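Local coordinates for hypothetical protein TTHA1281 (Thermus thermophilus, PDB 2E6X) that is of unknown function, belongs to the DUF3248 family and forms a two-chain assembly in the crystal, at residues A[26-31]-A[62-67]; A[22-27]-A[54-59]. All blocks are in the same frame, centred on the assembly; numbering follows the deposited sequence.

Contact 1 (A[26-31]-A[62-67]); sequences LVVRVG and VRVEWV
Strands 26-31 and 62-66 run parallel, 4.6 Å apart at the closest approach of their axes, and backbone bonds pair L26 with R63, V28 with R63 and E65, and V30 with E65 and V67. CA-H...O contacts share the same carbonyls, V62 CA approaching L26 O beside R63 N.

On the face that carries V27, R29, R63 and E65, a carboxylate sits between two arginines in a salt-bridge network of R29, E65 and R63. R29 and E65 lie side by side, and R29 NE gives its hydrogen to E65 OE1 over 3.1 Å; the oxygen is met on its syn side but 31° out of the carboxylate plane. R63 NE forms a salt bridge to E65 OE2 whose hydrogen bond is weak, so each oxygen has its own arginine, which would probably favour the ionised acid. V27 CG1 comes within 3.4 Å of E65 OE2 on the same face of the sheet, and R29 NH2 of the same guanidinium that meets E65 is hydrogen-bonded to P43 O.

This is the parallel pair of a mixed three-stranded sheet, in which 26-32 is the central strand, also joined antiparallel to 13-19, and 62-66 is an outer strand of the chain. The other face is apolar: L26, V28 and V30 pack beside V62, V64 and W66. V30 CG1 stands between its backbone N and carbonyl carbon (chi1 65°), which brings it to 3.5 Å from W66 CE3. The indole lies over the strand: V30 O is above its plane, and G31 CA makes a CH-pi contact 4.0 Å from the centroid of the six-membered ring, 11° off the normal. V62, V64 and W66 also pack against V64, V57 and E50 of the second subunit.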
loop_
_atom_site.group_PDB
_atom_site.type_symbol
_atom_site.label_atom_id
_atom_site.label_comp_id
_atom_site.label_asym_id
_atom_site.label_seq_id
_atom_site.Cartn_x
_atom_site.Cartn_y
_atom_site.Cartn_z
ATOM N N LEU A 26 -8.284 -3.890 -7.141
ATOM C CA LEU A 26 -6.981 -4.159 -6.536
ATOM C C LEU A 26 -7.164 -4.024 -5.022
ATOM O O LEU A 26 -7.660 -3.005 -4.546
ATOM C CB LEU A 26 -5.907 -3.155 -6.990
ATOM C CG LEU A 26 -4.610 -3.332 -6.157
ATOM C CD1 LEU A 26 -3.876 -4.622 -6.649
ATOM C CD2 LEU A 26 -3.696 -2.109 -6.299
ATOM N N VAL A 27 -6.782 -5.058 -4.275
ATOM C CA VAL A 27 -6.915 -4.992 -2.826
ATOM C C VAL A 27 -5.534 -4.836 -2.173
ATOM O O VAL A 27 -4.558 -5.511 -2.538
ATOM C CB VAL A 27 -7.625 -6.269 -2.264
ATOM C CG1 VAL A 27 -7.648 -6.256 -0.749
ATOM C CG2 VAL A 27 -9.083 -6.372 -2.841
ATOM N N VAL A 28 -5.423 -3.872 -1.281
ATOM C CA VAL A 28 -4.187 -3.712 -0.527
ATOM C C VAL A 28 -4.531 -4.002 0.921
ATOM O O VAL A 28 -5.493 -3.418 1.493
ATOM C CB VAL A 28 -3.630 -2.308 -0.684
ATOM C CG1 VAL A 28 -2.500 -2.055 0.334
ATOM C CG2 VAL A 28 -3.110 -2.174 -2.132
ATOM N N ARG A 29 -3.819 -4.952 1.509
ATOM C CA ARG A 29 -4.080 -5.248 2.912
ATOM C C ARG A 29 -2.882 -4.783 3.714
ATOM O O ARG A 29 -1.735 -5.026 3.312
ATOM C CB ARG A 29 -4.326 -6.747 3.132
ATOM C CG ARG A 29 -5.561 -7.211 2.449
ATOM C CD ARG A 29 -5.701 -8.712 2.527
ATOM N NE ARG A 29 -7.011 -9.107 2.002
ATOM C CZ ARG A 29 -7.336 -10.350 1.703
ATOM N NH1 ARG A 29 -6.434 -11.323 1.883
ATOM N NH2 ARG A 29 -8.542 -10.613 1.191
ATOM N N VAL A 30 -3.150 -4.115 4.833
ATOM C CA VAL A 30 -2.082 -3.611 5.697
ATOM C C VAL A 30 -2.371 -3.812 7.193
ATOM O O VAL A 30 -3.516 -3.696 7.649
ATOM C CB VAL A 30 -1.822 -2.112 5.431
ATOM C CG1 VAL A 30 -3.054 -1.268 5.830
ATOM C CG2 VAL A 30 -0.616 -1.656 6.225
ATOM N N GLY A 31 -1.331 -4.116 7.955
ATOM C CA GLY A 31 -1.506 -4.321 9.381
ATOM C C GLY A 31 -0.146 -4.352 10.068
ATOM O O GLY A 31 0.885 -4.290 9.394
ATOM N N VAL A 62 -9.486 0.450 -6.190
ATOM C CA VAL A 62 -8.591 -0.073 -5.149
ATOM C C VAL A 62 -9.299 0.026 -3.792
ATOM O O VAL A 62 -10.011 0.993 -3.521
ATOM C CB VAL A 62 -7.340 0.799 -4.966
ATOM C CG1 VAL A 62 -6.320 0.065 -4.079
ATOM C CG2 VAL A 62 -6.741 1.147 -6.269
ATOM N N ARG A 63 -9.084 -0.982 -2.964
ATOM C CA ARG A 63 -9.654 -1.033 -1.654
ATOM C C ARG A 63 -8.507 -1.340 -0.699
ATOM O O ARG A 63 -7.813 -2.345 -0.846
ATOM C CB ARG A 63 -10.705 -2.116 -1.550
ATOM C CG ARG A 63 -11.245 -2.271 -0.100
ATOM C CD ARG A 63 -12.468 -3.186 -0.047
ATOM N NE ARG A 63 -12.841 -3.478 1.345
ATOM C CZ ARG A 63 -13.583 -2.661 2.086
ATOM N NH1 ARG A 63 -14.042 -1.498 1.580
ATOM N NH2 ARG A 63 -13.907 -3.015 3.319
ATOM N N VAL A 64 -8.293 -0.459 0.245
ATOM C CA VAL A 64 -7.227 -0.691 1.234
ATOM C C VAL A 64 -7.902 -1.276 2.475
ATOM O O VAL A 64 -8.917 -0.756 2.958
ATOM C CB VAL A 64 -6.491 0.590 1.575
ATOM C CG1 VAL A 64 -5.361 0.301 2.683
ATOM C CG2 VAL A 64 -5.863 1.121 0.285
ATOM N N GLU A 65 -7.325 -2.345 2.993
ATOM C CA GLU A 65 -7.925 -3.077 4.115
ATOM C C GLU A 65 -7.024 -3.201 5.323
ATOM O O GLU A 65 -5.859 -3.586 5.183
ATOM C CB GLU A 65 -8.324 -4.498 3.609
ATOM C CG GLU A 65 -9.388 -4.456 2.511
ATOM C CD GLU A 65 -9.704 -5.823 1.908
ATOM O OE1 GLU A 65 -9.156 -6.866 2.378
ATOM O OE2 GLU A 65 -10.514 -5.855 0.952
ATOM N N TRP A 66 -7.569 -2.949 6.515
ATOM C CA TRP A 66 -6.733 -3.042 7.703
ATOM C C TRP A 66 -6.965 -4.388 8.355
ATOM O O TRP A 66 -8.103 -4.796 8.577
ATOM C CB TRP A 66 -7.041 -1.919 8.699
ATOM C CG TRP A 66 -6.151 -1.991 9.892
ATOM C CD1 TRP A 66 -6.391 -2.639 11.083
ATOM C CD2 TRP A 66 -4.843 -1.444 9.987
ATOM N NE1 TRP A 66 -5.298 -2.512 11.917
ATOM C CE2 TRP A 66 -4.332 -1.789 11.265
ATOM C CE3 TRP A 66 -4.048 -0.682 9.121
ATOM C CZ2 TRP A 66 -3.053 -1.418 11.683
ATOM C CZ3 TRP A 66 -2.777 -0.314 9.539
ATOM C CH2 TRP A 66 -2.302 -0.682 10.812
ATOM N N VAL A 67 -5.879 -5.089 8.627
ATOM C CA VAL A 67 -5.946 -6.400 9.240
ATOM C C VAL A 67 -5.601 -6.295 10.703
ATOM O O VAL A 67 -4.467 -6.003 11.033
ATOM C CB VAL A 67 -4.919 -7.337 8.608
ATOM C CG1 VAL A 67 -5.036 -8.691 9.245
ATOM C CG2 VAL A 67 -5.120 -7.404 7.075
#

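Contact 2 (A[22-27]-A[54-59])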
loop_
_atom_site.group_PDB
_atom_site.type_symbol
_atom_site.label_atom_id
_atom_site.label_comp_id
_atom_site.label_asym_id
_atom_site.label_seq_id
_atom_site.Cartn_x
_atom_site.Cartn_y
_atom_site.Cartn_z
ATOM N N ASP A 22 -13.431 -12.072 -7.158
ATOM C CA ASP A 22 -14.704 -11.927 -7.846
ATOM C C ASP A 22 -15.059 -10.524 -8.380
ATOM O O ASP A 22 -16.173 -10.307 -8.855
ATOM C CB ASP A 22 -15.820 -12.448 -6.915
ATOM C CG ASP A 22 -15.864 -11.711 -5.559
ATOM O OD1 ASP A 22 -14.977 -10.852 -5.284
ATOM O OD2 ASP A 22 -16.786 -12.006 -4.762
ATOM N N GLU A 23 -14.144 -9.560 -8.288
ATOM C CA GLU A 23 -14.437 -8.235 -8.830
ATOM C C GLU A 23 -13.142 -7.639 -9.339
ATOM O O GLU A 23 -12.074 -7.974 -8.876
ATOM C CB GLU A 23 -15.083 -7.296 -7.765
ATOM C CG GLU A 23 -14.409 -7.345 -6.405
ATOM C CD GLU A 23 -14.847 -6.222 -5.484
ATOM O OE1 GLU A 23 -15.877 -5.595 -5.766
ATOM O OE2 GLU A 23 -14.155 -5.970 -4.477
ATOM N N ASP A 24 -13.259 -6.743 -10.304
ATOM C CA ASP A 24 -12.106 -6.111 -10.896
ATOM C C ASP A 24 -11.594 -5.005 -9.959
ATOM O O ASP A 24 -11.678 -3.833 -10.271
ATOM C CB ASP A 24 -12.527 -5.555 -12.253
ATOM C CG ASP A 24 -11.353 -5.090 -13.067
ATOM O OD1 ASP A 24 -10.355 -5.814 -13.088
ATOM O OD2 ASP A 24 -11.427 -4.008 -13.662
ATOM N N VAL A 25 -11.054 -5.399 -8.809
ATOM C CA VAL A 25 -10.566 -4.437 -7.824
ATOM C C VAL A 25 -9.206 -4.851 -7.232
ATOM O O VAL A 25 -9.017 -6.022 -6.860
ATOM C CB VAL A 25 -11.585 -4.319 -6.693
ATOM C CG1 VAL A 25 -11.051 -3.424 -5.596
ATOM C CG2 VAL A 25 -12.926 -3.730 -7.240
ATOM N N LEU A 26 -8.284 -3.890 -7.141
ATOM C CA LEU A 26 -6.981 -4.159 -6.536
ATOM C C LEU A 26 -7.164 -4.024 -5.022
ATOM O O LEU A 26 -7.660 -3.005 -4.546
ATOM C CB LEU A 26 -5.907 -3.155 -6.990
ATOM C CG LEU A 26 -4.610 -3.332 -6.157
ATOM C CD1 LEU A 26 -3.876 -4.622 -6.649
ATOM C CD2 LEU A 26 -3.696 -2.109 -6.299
ATOM N N VAL A 27 -6.782 -5.058 -4.275
ATOM C CA VAL A 27 -6.915 -4.992 -2.826
ATOM C C VAL A 27 -5.534 -4.836 -2.173
ATOM O O VAL A 27 -4.558 -5.511 -2.538
ATOM C CB VAL A 27 -7.625 -6.269 -2.264
ATOM C CG1 VAL A 27 -7.648 -6.256 -0.749
ATOM C CG2 VAL A 27 -9.083 -6.372 -2.841
ATOM N N ARG A 54 -1.247 -0.990 -12.264
ATOM C CA ARG A 54 -1.192 0.432 -12.535
ATOM C C ARG A 54 -2.578 0.902 -13.009
ATOM O O ARG A 54 -3.103 1.900 -12.532
ATOM C CB ARG A 54 -0.097 0.736 -13.591
ATOM C CG ARG A 54 -0.174 2.126 -14.168
ATOM C CD ARG A 54 0.891 2.298 -15.277
ATOM N NE ARG A 54 0.768 3.579 -15.962
ATOM C CZ ARG A 54 0.026 3.779 -17.050
ATOM N NH1 ARG A 54 -0.675 2.766 -17.597
ATOM N NH2 ARG A 54 -0.010 4.997 -17.608
ATOM N N ARG A 55 -3.168 0.148 -13.934
ATOM C CA ARG A 55 -4.489 0.471 -14.473
ATOM C C ARG A 55 -5.550 0.621 -13.353
ATOM O O ARG A 55 -6.321 1.581 -13.301
ATOM C CB ARG A 55 -4.937 -0.629 -15.450
ATOM C CG ARG A 55 -6.422 -0.515 -15.857
ATOM C CD ARG A 55 -6.896 -1.587 -16.859
ATOM N NE ARG A 55 -7.158 -2.908 -16.271
ATOM C CZ ARG A 55 -8.226 -3.216 -15.524
ATOM N NH1 ARG A 55 -9.148 -2.300 -15.267
ATOM N NH2 ARG A 55 -8.368 -4.445 -15.024
ATOM N N LEU A 56 -5.555 -0.343 -12.455
ATOM C CA LEU A 56 -6.520 -0.356 -11.365
ATOM C C LEU A 56 -6.316 0.830 -10.412
ATOM O O LEU A 56 -7.291 1.457 -9.974
ATOM C CB LEU A 56 -6.429 -1.717 -10.660
ATOM C CG LEU A 56 -6.998 -2.902 -11.483
ATOM C CD1 LEU A 56 -6.670 -4.205 -10.786
ATOM C CD2 LEU A 56 -8.560 -2.776 -11.663
ATOM N N VAL A 57 -5.073 1.172 -10.113
ATOM C CA VAL A 57 -4.844 2.300 -9.219
ATOM C C VAL A 57 -5.269 3.555 -9.961
ATOM O O VAL A 57 -6.018 4.368 -9.426
ATOM C CB VAL A 57 -3.367 2.408 -8.786
ATOM C CG1 VAL A 57 -3.177 3.723 -7.902
ATOM C CG2 VAL A 57 -3.007 1.156 -7.957
ATOM N N GLN A 58 -4.808 3.703 -11.194
ATOM C CA GLN A 58 -5.212 4.885 -11.956
ATOM C C GLN A 58 -6.732 5.031 -12.088
ATOM O O GLN A 58 -7.218 6.146 -12.030
ATOM C CB GLN A 58 -4.543 4.906 -13.341
ATOM C CG GLN A 58 -3.023 5.119 -13.205
ATOM C CD GLN A 58 -2.364 5.434 -14.516
ATOM O OE1 GLN A 58 -2.687 4.843 -15.519
ATOM N NE2 GLN A 58 -1.432 6.382 -14.508
ATOM N N GLU A 59 -7.483 3.946 -12.264
ATOM C CA GLU A 59 -8.948 4.123 -12.349
ATOM C C GLU A 59 -9.614 4.241 -10.955
ATOM O O GLU A 59 -10.844 4.347 -10.832
ATOM C CB GLU A 59 -9.569 2.969 -13.123
ATOM C CG GLU A 59 -8.895 2.743 -14.463
ATOM C CD GLU A 59 -9.411 1.531 -15.197
ATOM O OE1 GLU A 59 -9.643 0.475 -14.561
ATOM O OE2 GLU A 59 -9.552 1.621 -16.430
#
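D24 meets R55 end-on: the two side chains come from opposite directions, and their carboxylate and guanidinium planes are only 14° apart. NH2 of R55 bonds to D24 OD1 at 3.1 Å and NH1 of R55 to D24 OD2 at 3.3 Å, each oxygen using its syn lone pair and lying within a few degrees of the guanidinium plane. Two such bonds fix the rotation of both flat groups; a further weak one runs from NH2 to OD2. With CG anti to the backbone N (chi1 -170°), the carboxylate of D24 is carried to the arginine, whose chain bends at chi3 (78°) to present its terminal nitrogens. NH1 of R55 also makes a salt bridge to E59 OE1, one turn further along; its hydrogen bond is weak, but it extends the pair into a D24-R55-E59 network, and E59 in turn pairs with R61. An asparagine in place of D24 removes the charge and one acceptor oxygen, and would probably leave one of the R55 nitrogens without its mate and the guanidinium freer to turn.

D24 is also the centre of an inverse gamma turn, closed by a weak 2.8 Å bond from V25 N to E23 O. L56 CD2 lies 3.6 Å from D24 O, and L56 CG lies over one face of the R55 guanidinium. V25 directs its CB away from the helix. L26 then turns toward it: its CB meets L56 CB at 4.0 Å, and its CD2 lies 3.7 Å from V57 CG2.

Helix 50-58 thus covers the beginning of strand 26-32, with L26 set between this helix, M17 of strand 13-19 and V62 of strand 62-66, while the helix's R54 forms a salt bridge with E68 of the second subunit.

From the N terminus, the chain passes through helix 2-8 and strand 13-19 before reaching 22-27, where contact 2 begins, and then 26-31, where contact 1 begins. Contact 2 closes first, when the end of helix 50-58 returns to the start of strand 26-32 after helix 36-41. A short turn then leads into strand 62-66, and contact 1 closes along the same central strand, so the loops cross and share L26 and V27. Helix 50-58 and strand 62-66 are thereby placed on adjoining parts of one strand and touch where V62 CG2 packs on V57 CA. Contact 1 joins the central strand to outer strand 62-66; contact 2 fastens the helix to its start, and both reach the second subunit.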